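Side-chain contacts in protein 1d10 (Caenorhabditis elegans, PDB 1T9F), which is of unknown function but folds as a beta-trefoil built of MIR repeats, as in the SDF2 family: residues V12-N17 and N45-N50; G36-T41 and L80-F85; V119-D124 and E128-K133; F132-A137 and S141-S146. All blocks are in the same frame, centred on the assembly; numbering follows the deposited sequence.

The four contacts lie along the two layers of the beta-trefoil. Interactions 3 and 4 follow one another on strand 131-136 and share Phe132 and Lys133, with centres about 13 Å apart. Strands 12-17, 117-120 and 131-136 belong to the six-stranded barrel. Strands 38-43 and 142-146 belong to the second antiparallel sheet. Interactions 1 and 2 alternate along the chain and touch through Asn50 and Thr81; both close before interactions 3 and 4 begin. Interactions 2 and 3 are farthest apart, their centres about 24 Å from each other. Phe15 of interaction 1 packs on Phe132, which brings the first and last MIR ranges together across the barrel.

Interaction 1: V12-N17 and N45-N50; sequences VLKFIN and NSDDIN
Lys14 on strand 12-17, the first strand of the beta-trefoil barrel, forms a salt bridge with Asp47 in the loop that leads from strand 38-43 to strand 53-57. It is the sole side-chain pair that joins the two segments. Lys14 sets CG opposite its carbonyl carbon (chi1 -60°), and the rest of the chain runs out extended to the loop. NZ meets OD2 of Asp47 at 2.5 Å. This is very short, and Asp47 is poorly ordered, so the exact length is doubtful. Lys14 CE follows at 3.3 Å from Asp47 OD2. The other oxygen, Asp47 OD1, stays 4.2 Å from Lys14 NZ, so the grip is one-sided. With an alanine in place of Lys14, the Asp47 carboxylate is likely to lose its positive mate. Asp47 N is buried by the contact and has no partner in the model. The next residues hold the loop's own shape. Asp48 OD2 accepts from Asn50 N at 3.2 Å, nearly straight at 168°, with the N-H coming from above the carboxylate plane. This makes an Asx turn. Around the contact, Lys14 pairs by backbone with Ala175 of strand 172-175, and its side chain also packs on Arg23 of strand 23-27 and on His52. Asn50 ties the end of the loop to His79 and Thr81.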
loop_
_atom_site.group_PDB
_atom_site.type_symbol
_atom_site.label_atom_id
_atom_site.label_comp_id
_atom_site.label_asym_id
_atom_site.label_seq_id
_atom_site.Cartn_x
_atom_site.Cartn_y
_atom_site.Cartn_z
ATOM N N VAL A 12 11.024 4.949 -5.474
ATOM C CA VAL A 12 10.965 3.986 -4.377
ATOM C C VAL A 12 10.815 4.785 -3.100
ATOM O O VAL A 12 11.599 5.699 -2.847
ATOM C CB VAL A 12 12.256 3.152 -4.265
ATOM C CG1 VAL A 12 12.179 2.245 -3.054
ATOM C CG2 VAL A 12 12.452 2.325 -5.513
ATOM N N LEU A 13 9.827 4.438 -2.288
ATOM C CA LEU A 13 9.604 5.178 -1.055
ATOM C C LEU A 13 8.867 4.389 0.017
ATOM O O LEU A 13 8.506 3.232 -0.188
ATOM C CB LEU A 13 8.848 6.466 -1.389
ATOM C CG LEU A 13 7.797 6.297 -2.487
ATOM C CD1 LEU A 13 6.628 5.541 -1.927
ATOM C CD2 LEU A 13 7.351 7.641 -3.024
ATOM N N LYS A 14 8.671 5.026 1.167
ATOM C CA LYS A 14 7.968 4.424 2.291
ATOM C C LYS A 14 6.602 5.081 2.425
ATOM O O LYS A 14 6.459 6.277 2.167
ATOM C CB LYS A 14 8.744 4.646 3.593
ATOM C CG LYS A 14 10.141 4.064 3.613
ATOM C CD LYS A 14 10.960 4.724 4.717
ATOM C CE LYS A 14 12.397 4.254 4.704
ATOM N NZ LYS A 14 13.288 5.221 5.420
ATOM N N PHE A 15 5.605 4.296 2.820
ATOM C CA PHE A 15 4.252 4.795 3.023
ATOM C C PHE A 15 3.998 4.801 4.524
ATOM O O PHE A 15 3.906 3.746 5.151
ATOM C CB PHE A 15 3.226 3.901 2.320
ATOM C CG PHE A 15 3.250 4.021 0.818
ATOM C CD1 PHE A 15 4.253 3.411 0.072
ATOM C CD2 PHE A 15 2.303 4.793 0.157
ATOM C CE1 PHE A 15 4.315 3.575 -1.306
ATOM C CE2 PHE A 15 2.354 4.967 -1.223
ATOM C CZ PHE A 15 3.362 4.359 -1.955
ATOM N N ILE A 16 3.882 5.996 5.094
ATOM C CA ILE A 16 3.668 6.142 6.530
ATOM C C ILE A 16 2.209 6.444 6.875
ATOM O O ILE A 16 1.592 7.331 6.282
ATOM C CB ILE A 16 4.552 7.280 7.090
ATOM C CG1 ILE A 16 6.026 6.978 6.796
ATOM C CG2 ILE A 16 4.314 7.447 8.597
ATOM C CD1 ILE A 16 6.961 8.055 7.278
ATOM N N ASN A 17 1.651 5.715 7.835
ATOM C CA ASN A 17 0.270 5.982 8.207
ATOM C C ASN A 17 0.229 7.276 9.010
ATOM O O ASN A 17 0.843 7.392 10.075
ATOM C CB ASN A 17 -0.316 4.817 9.001
ATOM C CG ASN A 17 -1.806 4.968 9.221
ATOM O OD1 ASN A 17 -2.238 5.580 10.189
ATOM N ND2 ASN A 17 -2.598 4.421 8.310
ATOM N N ASN A 45 8.785 0.756 13.141
ATOM C CA ASN A 45 10.218 0.497 13.091
ATOM C C ASN A 45 10.814 1.213 11.888
ATOM O O ASN A 45 10.886 0.657 10.789
ATOM C CB ASN A 45 10.472 -1.010 12.981
ATOM C CG ASN A 45 11.788 -1.332 12.303
ATOM O OD1 ASN A 45 12.848 -0.888 12.738
ATOM N ND2 ASN A 45 11.724 -2.108 11.225
ATOM N N SER A 46 11.244 2.448 12.114
ATOM C CA SER A 46 11.828 3.282 11.070
ATOM C C SER A 46 12.880 2.595 10.203
ATOM O O SER A 46 13.401 1.532 10.547
ATOM C CB SER A 46 12.440 4.538 11.695
ATOM O OG SER A 46 13.054 5.344 10.706
ATOM N N ASP A 47 13.175 3.228 9.071
ATOM C CA ASP A 47 14.168 2.757 8.114
ATOM C C ASP A 47 14.419 1.244 8.120
ATOM O O ASP A 47 15.235 0.740 8.897
ATOM C CB ASP A 47 15.490 3.503 8.350
ATOM C CG ASP A 47 16.016 4.184 7.094
ATOM O OD1 ASP A 47 17.068 4.858 7.170
ATOM O OD2 ASP A 47 15.377 4.050 6.028
ATOM N N ASP A 48 13.710 0.530 7.249
ATOM C CA ASP A 48 13.851 -0.921 7.111
ATOM C C ASP A 48 13.614 -1.240 5.634
ATOM O O ASP A 48 12.624 -0.798 5.046
ATOM C CB ASP A 48 12.825 -1.656 7.988
ATOM C CG ASP A 48 12.965 -3.179 7.918
ATOM O OD1 ASP A 48 12.240 -3.881 8.657
ATOM O OD2 ASP A 48 13.792 -3.677 7.128
ATOM N N ILE A 49 14.532 -1.997 5.042
ATOM C CA ILE A 49 14.441 -2.353 3.633
ATOM C C ILE A 49 13.120 -3.028 3.246
ATOM O O ILE A 49 12.646 -2.865 2.121
ATOM C CB ILE A 49 15.636 -3.257 3.218
ATOM C CG1 ILE A 49 15.607 -3.504 1.704
ATOM C CG2 ILE A 49 15.590 -4.573 3.978
ATOM C CD1 ILE A 49 15.761 -2.242 0.867
ATOM N N ASN A 50 12.529 -3.782 4.167
ATOM C CA ASN A 50 11.268 -4.448 3.887
ATOM C C ASN A 50 10.092 -3.467 3.917
ATOM O O ASN A 50 8.948 -3.878 3.744
ATOM C CB ASN A 50 11.014 -5.586 4.889
ATOM C CG ASN A 50 11.989 -6.747 4.715
ATOM O OD1 ASN A 50 12.089 -7.330 3.637
ATOM N ND2 ASN A 50 12.715 -7.074 5.774
#

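Interaction 2: G36-T41 and L80-F85; sequences GQQSVT and LTTGTF
The flat group of this contact is the amide of Gln38, and it meets Thr82 and Thr84 mainly through OE1. Thr82 OG1 comes in close to the level of the amide plane, 3.1 Å from Gln38 OE1. NE2 of Gln38 lies against the carbon side of the same threonine, 3.8 Å from Thr82 CB. Thr84 crosses the glutamine at a slant. Its OG1 approaches from well above one face of the amide, 3.5 Å from Gln38 OE1. The glutamine reaches this far because CG stands opposite the backbone N (chi1 -166°) and the chain is extended beyond it. Both threonines place OG1 between the backbone N and the carbonyl carbon, and the two hydroxyls are 2.7 Å apart, OG1 of Thr82 to OG1 of Thr84, in a hydrogen bond that either may donate. Thr82 OG1 may also bond to Gln38 OE1, but its single proton has another acceptor near. His79 ND1 is a further partner of that hydroxyl. Gln38 OE1 itself has a firmer bond to Ser26 OG. The turn 80-85 links barrel strand 74-79 to strand 85-89 of the second sheet. Gln38 lies near the start of strand 38-43 in the same sheet, where 38-43 and 85-89 both pair with strand 100-105. This is thus a polar junction of the barrel and cap layers of a beta-trefoil.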
loop_
_atom_site.group_PDB
_atom_site.type_symbol
_atom_site.label_atom_id
_atom_site.label_comp_id
_atom_site.label_asym_id
_atom_site.label_seq_id
_atom_site.Cartn_x
_atom_site.Cartn_y
_atom_site.Cartn_z
ATOM N N GLY A 36 -4.127 -16.994 2.163
ATOM C CA GLY A 36 -2.904 -17.680 2.524
ATOM C C GLY A 36 -1.719 -17.104 1.770
ATOM O O GLY A 36 -0.667 -17.737 1.677
ATOM N N GLN A 37 -1.888 -15.906 1.215
ATOM C CA GLN A 37 -0.806 -15.253 0.480
ATOM C C GLN A 37 0.083 -14.481 1.458
ATOM O O GLN A 37 -0.220 -14.400 2.643
ATOM C CB GLN A 37 -1.374 -14.292 -0.567
ATOM C CG GLN A 37 -2.279 -14.957 -1.583
ATOM C CD GLN A 37 -2.826 -13.977 -2.601
ATOM O OE1 GLN A 37 -3.128 -12.834 -2.275
ATOM N NE2 GLN A 37 -2.972 -14.429 -3.841
ATOM N N GLN A 38 1.170 -13.912 0.950
ATOM C CA GLN A 38 2.108 -13.153 1.773
ATOM C C GLN A 38 1.383 -12.005 2.459
ATOM O O GLN A 38 0.648 -11.261 1.816
ATOM C CB GLN A 38 3.234 -12.602 0.903
ATOM C CG GLN A 38 4.422 -12.086 1.681
ATOM C CD GLN A 38 5.540 -11.645 0.771
ATOM O OE1 GLN A 38 5.769 -10.445 0.571
ATOM N NE2 GLN A 38 6.237 -12.613 0.192
ATOM N N SER A 39 1.595 -11.863 3.763
ATOM C CA SER A 39 0.936 -10.813 4.526
ATOM C C SER A 39 1.522 -9.416 4.307
ATOM O O SER A 39 2.642 -9.256 3.811
ATOM C CB SER A 39 0.990 -11.134 6.018
ATOM O OG SER A 39 2.319 -11.092 6.505
ATOM N N VAL A 40 0.737 -8.412 4.692
ATOM C CA VAL A 40 1.129 -7.009 4.602
ATOM C C VAL A 40 0.785 -6.402 5.950
ATOM O O VAL A 40 -0.307 -6.617 6.469
ATOM C CB VAL A 40 0.332 -6.257 3.515
ATOM C CG1 VAL A 40 0.617 -4.755 3.603
ATOM C CG2 VAL A 40 0.707 -6.787 2.137
ATOM N N THR A 41 1.717 -5.653 6.525
ATOM C CA THR A 41 1.487 -5.025 7.821
ATOM C C THR A 41 2.012 -3.595 7.816
ATOM O O THR A 41 2.411 -3.067 6.776
ATOM C CB THR A 41 2.244 -5.767 8.938
ATOM O OG1 THR A 41 3.655 -5.526 8.786
ATOM C CG2 THR A 41 1.975 -7.277 8.867
ATOM N N LEU A 80 9.746 -4.187 -2.812
ATOM C CA LEU A 80 11.096 -4.416 -3.312
ATOM C C LEU A 80 11.807 -5.703 -2.944
ATOM O O LEU A 80 12.336 -6.380 -3.821
ATOM C CB LEU A 80 12.004 -3.236 -2.952
ATOM C CG LEU A 80 11.917 -1.990 -3.837
ATOM C CD1 LEU A 80 13.072 -1.063 -3.497
ATOM C CD2 LEU A 80 11.979 -2.384 -5.309
ATOM N N THR A 81 11.817 -6.055 -1.666
ATOM C CA THR A 81 12.528 -7.255 -1.247
ATOM C C THR A 81 11.916 -8.595 -1.641
ATOM O O THR A 81 12.626 -9.599 -1.663
ATOM C CB THR A 81 12.767 -7.251 0.274
ATOM O OG1 THR A 81 11.512 -7.266 0.957
ATOM C CG2 THR A 81 13.543 -6.001 0.681
ATOM N N THR A 82 10.620 -8.634 -1.950
ATOM C CA THR A 82 10.012 -9.907 -2.337
ATOM C C THR A 82 9.470 -9.913 -3.761
ATOM O O THR A 82 9.027 -10.946 -4.255
ATOM C CB THR A 82 8.881 -10.314 -1.380
ATOM O OG1 THR A 82 7.806 -9.367 -1.466
ATOM C CG2 THR A 82 9.403 -10.376 0.050
ATOM N N GLY A 83 9.505 -8.755 -4.412
ATOM C CA GLY A 83 9.037 -8.656 -5.782
ATOM C C GLY A 83 7.539 -8.784 -5.999
ATOM O O GLY A 83 7.081 -8.838 -7.143
ATOM N N THR A 84 6.784 -8.832 -4.907
ATOM C CA THR A 84 5.333 -8.948 -4.951
ATOM C C THR A 84 4.668 -7.570 -5.123
ATOM O O THR A 84 5.347 -6.539 -5.124
ATOM C CB THR A 84 4.814 -9.563 -3.649
ATOM O OG1 THR A 84 5.380 -8.849 -2.547
ATOM C CG2 THR A 84 5.196 -11.038 -3.542
ATOM N N PHE A 85 3.342 -7.562 -5.260
ATOM C CA PHE A 85 2.588 -6.317 -5.412
ATOM C C PHE A 85 1.489 -6.185 -4.358
ATOM O O PHE A 85 0.886 -7.179 -3.951
ATOM C CB PHE A 85 1.948 -6.228 -6.810
ATOM C CG PHE A 85 2.899 -5.791 -7.895
ATOM C CD1 PHE A 85 3.624 -6.726 -8.624
ATOM C CD2 PHE A 85 3.077 -4.437 -8.173
ATOM C CE1 PHE A 85 4.516 -6.324 -9.617
ATOM C CE2 PHE A 85 3.964 -4.024 -9.160
ATOM C CZ PHE A 85 4.688 -4.973 -9.887
#

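Interaction 3: V119-D124 and E128-K133; sequences VICNGD and ESEQFK
Ile120 and Lys133 form an antiparallel hydrogen-bonded pair, and each satisfies the other's backbone. Ile120 N donates to Lys133 O at 2.9 Å. Lys133 N returns a bond to Ile120 O at 3.1 Å. Both are fairly straight, at 163° and 162°. The two side chains stand on the same face of the sheet, with CB of Ile120 4.0 Å from CB of Lys133. Beyond CB, the lysine chain bends twice and turns off from the pair. Its NZ makes a weak hydrogen bond to a malonate ion, probably left from the crystallisation liquor. Ile120 O is also lined by Phe132, whose CB lies 3.5 Å from that oxygen. This is the hairpin of strands 117-120 and 131-136, two neighbours in the beta-trefoil barrel. The bridge is its last rung before the chains part into the loop. There Cys121 CB still packs on Phe132 CB at 4.3 Å, and Cys121 SG is tied by a disulfide to Cys71. Glu130 turns its carboxylate towards the other side of the loop. Its OE1 accepts from Leu127 N, which is its stronger bond. OE2 lies 3.3 Å from Asn122 N in a weak, bent bond of 127°. That bond is doubtful, because Glu130 OE2 sits too close to a neighbouring atom in the model. The Phe132 ring receives Glu130 O at its edge, in plane, and meets Trp126 edge-to-face. Phe132 bonds by backbone to Trp172 of strand 172-175, and Val119 to Gly72 and Asp73, just before strand 74-79.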
loop_
_atom_site.group_PDB
_atom_site.type_symbol
_atom_site.label_atom_id
_atom_site.label_comp_id
_atom_site.label_asym_id
_atom_site.label_seq_id
_atom_site.Cartn_x
_atom_site.Cartn_y
_atom_site.Cartn_z
ATOM N N VAL A 119 -5.043 6.448 -6.668
ATOM C CA VAL A 119 -4.437 7.391 -5.743
ATOM C C VAL A 119 -5.429 8.517 -5.487
ATOM O O VAL A 119 -5.872 9.194 -6.416
ATOM C CB VAL A 119 -3.138 7.987 -6.299
ATOM C CG1 VAL A 119 -2.458 8.828 -5.233
ATOM C CG2 VAL A 119 -2.207 6.865 -6.754
ATOM N N ILE A 120 -5.787 8.703 -4.224
ATOM C CA ILE A 120 -6.739 9.743 -3.873
ATOM C C ILE A 120 -6.057 10.933 -3.217
ATOM O O ILE A 120 -5.858 10.959 -2.002
ATOM C CB ILE A 120 -7.838 9.200 -2.933
ATOM C CG1 ILE A 120 -8.562 8.041 -3.608
ATOM C CG2 ILE A 120 -8.847 10.302 -2.598
ATOM C CD1 ILE A 120 -9.617 7.406 -2.751
ATOM N N CYS A 121 -5.660 11.896 -4.039
ATOM C CA CYS A 121 -5.048 13.113 -3.540
ATOM C C CYS A 121 -5.790 14.318 -4.121
ATOM O O CYS A 121 -6.545 14.181 -5.084
ATOM C CB CYS A 121 -3.544 13.184 -3.854
ATOM S SG CYS A 121 -2.835 12.757 -5.488
ATOM N N ASN A 122 -5.605 15.487 -3.518
ATOM C CA ASN A 122 -6.287 16.686 -3.994
ATOM C C ASN A 122 -5.487 17.401 -5.063
ATOM O O ASN A 122 -4.258 17.336 -5.082
ATOM C CB ASN A 122 -6.586 17.628 -2.831
ATOM C CG ASN A 122 -7.680 17.101 -1.940
ATOM O OD1 ASN A 122 -8.755 16.733 -2.417
ATOM N ND2 ASN A 122 -7.421 17.057 -0.638
ATOM N N GLY A 123 -6.195 18.096 -5.947
ATOM C CA GLY A 123 -5.531 18.773 -7.042
ATOM C C GLY A 123 -5.322 17.677 -8.065
ATOM O O GLY A 123 -6.113 16.734 -8.119
ATOM N N ASP A 124 -4.283 17.770 -8.882
ATOM C CA ASP A 124 -4.068 16.703 -9.844
ATOM C C ASP A 124 -2.603 16.461 -10.144
ATOM O O ASP A 124 -2.134 16.648 -11.263
ATOM C CB ASP A 124 -4.835 16.967 -11.141
ATOM C CG ASP A 124 -5.123 15.683 -11.905
ATOM O OD1 ASP A 124 -4.152 14.977 -12.246
ATOM O OD2 ASP A 124 -6.312 15.373 -12.151
ATOM N N GLU A 128 4.552 14.942 -2.731
ATOM C CA GLU A 128 5.180 14.224 -1.633
ATOM C C GLU A 128 4.850 14.817 -0.265
ATOM O O GLU A 128 5.048 14.169 0.764
ATOM C CB GLU A 128 6.695 14.214 -1.840
ATOM C CG GLU A 128 7.461 13.368 -0.842
ATOM C CD GLU A 128 8.895 13.141 -1.273
ATOM O OE1 GLU A 128 9.095 12.739 -2.440
ATOM O OE2 GLU A 128 9.813 13.354 -0.451
ATOM N N SER A 129 4.328 16.040 -0.262
ATOM C CA SER A 129 4.001 16.743 0.978
ATOM C C SER A 129 2.541 16.641 1.405
ATOM O O SER A 129 2.137 17.251 2.396
ATOM C CB SER A 129 4.352 18.219 0.830
ATOM O OG SER A 129 3.510 18.821 -0.140
ATOM N N GLU A 130 1.742 15.881 0.675
ATOM C CA GLU A 130 0.341 15.788 1.033
ATOM C C GLU A 130 -0.054 14.414 1.535
ATOM O O GLU A 130 0.650 13.426 1.313
ATOM C CB GLU A 130 -0.528 16.168 -0.165
ATOM C CG GLU A 130 -0.658 15.080 -1.211
ATOM C CD GLU A 130 -1.206 15.607 -2.522
ATOM O OE1 GLU A 130 -0.410 16.144 -3.319
ATOM O OE2 GLU A 130 -2.432 15.497 -2.750
ATOM N N GLN A 131 -1.179 14.360 2.236
ATOM C CA GLN A 131 -1.671 13.094 2.728
ATOM C C GLN A 131 -2.522 12.571 1.589
ATOM O O GLN A 131 -2.937 13.338 0.718
ATOM C CB GLN A 131 -2.516 13.274 3.989
ATOM C CG GLN A 131 -1.777 13.945 5.126
ATOM C CD GLN A 131 -2.263 13.499 6.487
ATOM O OE1 GLN A 131 -3.438 13.194 6.672
ATOM N NE2 GLN A 131 -1.356 13.467 7.455
ATOM N N PHE A 132 -2.779 11.271 1.588
ATOM C CA PHE A 132 -3.566 10.676 0.530
ATOM C C PHE A 132 -4.168 9.366 0.989
ATOM O O PHE A 132 -3.828 8.850 2.052
ATOM C CB PHE A 132 -2.674 10.410 -0.694
ATOM C CG PHE A 132 -1.553 9.423 -0.433
ATOM C CD1 PHE A 132 -0.361 9.834 0.161
ATOM C CD2 PHE A 132 -1.706 8.075 -0.753
ATOM C CE1 PHE A 132 0.667 8.911 0.436
ATOM C CE2 PHE A 132 -0.689 7.151 -0.483
ATOM C CZ PHE A 132 0.495 7.568 0.112
ATOM N N LYS A 133 -5.085 8.843 0.188
ATOM C CA LYS A 133 -5.686 7.558 0.472
ATOM C C LYS A 133 -5.435 6.712 -0.769
ATOM O O LYS A 133 -5.072 7.238 -1.830
ATOM C CB LYS A 133 -7.189 7.693 0.724
ATOM C CG LYS A 133 -7.531 8.375 2.035
ATOM C CD LYS A 133 -9.020 8.592 2.178
ATOM C CE LYS A 133 -9.433 9.978 1.692
ATOM N NZ LYS A 133 -8.901 11.062 2.572
#

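Interaction 4: F132-A137 and S141-S146; sequences FKLRHA and SYLSLS
Arg135 turns CG away from its backbone N (chi1 -163°) and runs extended to NE, which lays the chain over the ring of Tyr142. The tyrosine holds its own CG opposite its carbonyl carbon. Arg135 CG makes a CH-pi contact with one ring face, 4.0 Å from the Tyr142 centroid. Further out, guanidinium and ring planes are only 17° apart. Tyr142 OH sits over the centre of the guanidinium, 3.1 Å from Arg135 CZ. The angles are too poor for a hydrogen bond there, and Arg135 NE donates instead to Gly140 O. Replacing Tyr142 by alanine is likely to strip the ring from the arginine's methylenes and the hydroxyl from its guanidinium face. Strand 131-136 belongs to the beta-trefoil barrel and strand 142-146 to the second sheet, and the turn between them carries the chain from one layer to the other. The strands diverge, with directions 120° apart, and a single bridge joins Arg135 and Tyr142. Two backbone bonds flank it: Leu143 N to Leu134 O at 2.9 Å, and His136 N to Ser141 O at 2.7 Å. Next to this pair, water 1 bridges the strands. It accepts from Leu134 N at 2.8 Å and reaches Leu143 O, which also receives Trp172 NE1. Leu134 and Leu143 run alongside each other, with Leu134 CD1 3.8 Å from Leu143 CD2. Val160 and Trp117 also pack on Leu143. The His136 ring turns off from the strand pair, held by Thr139 OG1 at ND1 and by Gly114 O at NE2.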
loop_
_atom_site.group_PDB
_atom_site.type_symbol
_atom_site.label_atom_id
_atom_site.label_comp_id
_atom_site.label_asym_id
_atom_site.label_seq_id
_atom_site.Cartn_x
_atom_site.Cartn_y
_atom_site.Cartn_z
ATOM N N PHE A 132 -2.779 11.271 1.588
ATOM C CA PHE A 132 -3.566 10.676 0.530
ATOM C C PHE A 132 -4.168 9.366 0.989
ATOM O O PHE A 132 -3.828 8.850 2.052
ATOM C CB PHE A 132 -2.674 10.410 -0.694
ATOM C CG PHE A 132 -1.553 9.423 -0.433
ATOM C CD1 PHE A 132 -0.361 9.834 0.161
ATOM C CD2 PHE A 132 -1.706 8.075 -0.753
ATOM C CE1 PHE A 132 0.667 8.911 0.436
ATOM C CE2 PHE A 132 -0.689 7.151 -0.483
ATOM C CZ PHE A 132 0.495 7.568 0.112
ATOM N N LYS A 133 -5.085 8.843 0.188
ATOM C CA LYS A 133 -5.686 7.558 0.472
ATOM C C LYS A 133 -5.435 6.712 -0.769
ATOM O O LYS A 133 -5.072 7.238 -1.830
ATOM C CB LYS A 133 -7.189 7.693 0.724
ATOM C CG LYS A 133 -7.531 8.375 2.035
ATOM C CD LYS A 133 -9.020 8.592 2.178
ATOM C CE LYS A 133 -9.433 9.978 1.692
ATOM N NZ LYS A 133 -8.901 11.062 2.572
ATOM N N LEU A 134 -5.600 5.406 -0.634
ATOM C CA LEU A 134 -5.423 4.496 -1.753
ATOM C C LEU A 134 -6.656 3.628 -1.787
ATOM O O LEU A 134 -6.926 2.877 -0.851
ATOM C CB LEU A 134 -4.179 3.621 -1.577
ATOM C CG LEU A 134 -2.811 4.256 -1.828
ATOM C CD1 LEU A 134 -1.728 3.212 -1.533
ATOM C CD2 LEU A 134 -2.699 4.738 -3.271
ATOM N N ARG A 135 -7.404 3.729 -2.875
ATOM C CA ARG A 135 -8.624 2.957 -3.005
ATOM C C ARG A 135 -8.453 1.828 -4.010
ATOM O O ARG A 135 -8.144 2.071 -5.174
ATOM C CB ARG A 135 -9.761 3.885 -3.441
ATOM C CG ARG A 135 -11.142 3.320 -3.216
ATOM C CD ARG A 135 -12.224 4.352 -3.577
ATOM N NE ARG A 135 -13.547 3.905 -3.155
ATOM C CZ ARG A 135 -14.662 4.620 -3.292
ATOM N NH1 ARG A 135 -14.622 5.825 -3.847
ATOM N NH2 ARG A 135 -15.814 4.132 -2.864
ATOM N N HIS A 136 -8.657 0.593 -3.559
ATOM C CA HIS A 136 -8.516 -0.560 -4.438
ATOM C C HIS A 136 -9.467 -0.392 -5.619
ATOM O O HIS A 136 -10.680 -0.252 -5.440
ATOM C CB HIS A 136 -8.842 -1.846 -3.688
ATOM C CG HIS A 136 -8.401 -3.086 -4.400
ATOM N ND1 HIS A 136 -9.249 -4.145 -4.649
ATOM C CD2 HIS A 136 -7.191 -3.450 -4.891
ATOM C CE1 HIS A 136 -8.580 -5.108 -5.259
ATOM N NE2 HIS A 136 -7.330 -4.711 -5.417
ATOM N N ALA A 137 -8.907 -0.411 -6.822
ATOM C CA ALA A 137 -9.690 -0.228 -8.030
ATOM C C ALA A 137 -10.795 -1.259 -8.244
ATOM O O ALA A 137 -11.938 -0.895 -8.522
ATOM C CB ALA A 137 -8.769 -0.205 -9.235
ATOM N N SER A 141 -12.279 -0.876 -1.881
ATOM C CA SER A 141 -11.876 -0.789 -0.481
ATOM C C SER A 141 -10.669 0.112 -0.312
ATOM O O SER A 141 -9.773 0.138 -1.160
ATOM C CB SER A 141 -11.549 -2.178 0.069
ATOM O OG SER A 141 -12.614 -3.079 -0.175
ATOM N N TYR A 142 -10.653 0.851 0.792
ATOM C CA TYR A 142 -9.564 1.756 1.096
ATOM C C TYR A 142 -8.481 1.019 1.877
ATOM O O TYR A 142 -8.779 0.193 2.745
ATOM C CB TYR A 142 -10.081 2.922 1.929
ATOM C CG TYR A 142 -11.037 3.830 1.190
ATOM C CD1 TYR A 142 -10.564 4.845 0.363
ATOM C CD2 TYR A 142 -12.421 3.676 1.320
ATOM C CE1 TYR A 142 -11.440 5.688 -0.317
ATOM C CE2 TYR A 142 -13.309 4.516 0.641
ATOM C CZ TYR A 142 -12.810 5.519 -0.175
ATOM O OH TYR A 142 -13.675 6.352 -0.861
ATOM N N LEU A 143 -7.226 1.301 1.556
ATOM C CA LEU A 143 -6.116 0.673 2.269
ATOM C C LEU A 143 -6.164 1.326 3.646
ATOM O O LEU A 143 -6.081 2.549 3.744
ATOM C CB LEU A 143 -4.790 1.004 1.573
ATOM C CG LEU A 143 -3.517 0.458 2.223
ATOM C CD1 LEU A 143 -3.494 -1.054 2.103
ATOM C CD2 LEU A 143 -2.303 1.069 1.537
ATOM N N SER A 144 -6.309 0.530 4.702
ATOM C CA SER A 144 -6.404 1.106 6.043
ATOM C C SER A 144 -5.851 0.221 7.142
ATOM O O SER A 144 -5.805 -1.002 7.007
ATOM C CB SER A 144 -7.871 1.396 6.394
ATOM O OG SER A 144 -8.549 2.088 5.361
ATOM N N LEU A 145 -5.425 0.850 8.232
ATOM C CA LEU A 145 -4.958 0.098 9.384
ATOM C C LEU A 145 -6.265 -0.226 10.111
ATOM O O LEU A 145 -7.087 0.667 10.352
ATOM C CB LEU A 145 -4.057 0.958 10.276
ATOM C CG LEU A 145 -2.713 1.385 9.677
ATOM C CD1 LEU A 145 -1.860 2.053 10.752
ATOM C CD2 LEU A 145 -1.996 0.164 9.120
ATOM N N SER A 146 -6.474 -1.498 10.421
ATOM C CA SER A 146 -7.689 -1.933 11.106
ATOM C C SER A 146 -7.695 -1.464 12.550
ATOM O O SER A 146 -8.750 -1.358 13.170
ATOM C CB SER A 146 -7.788 -3.456 11.089
ATOM O OG SER A 146 -6.798 -4.012 11.932
HETATM O O HOH W 1 -6.575 4.622 1.889
#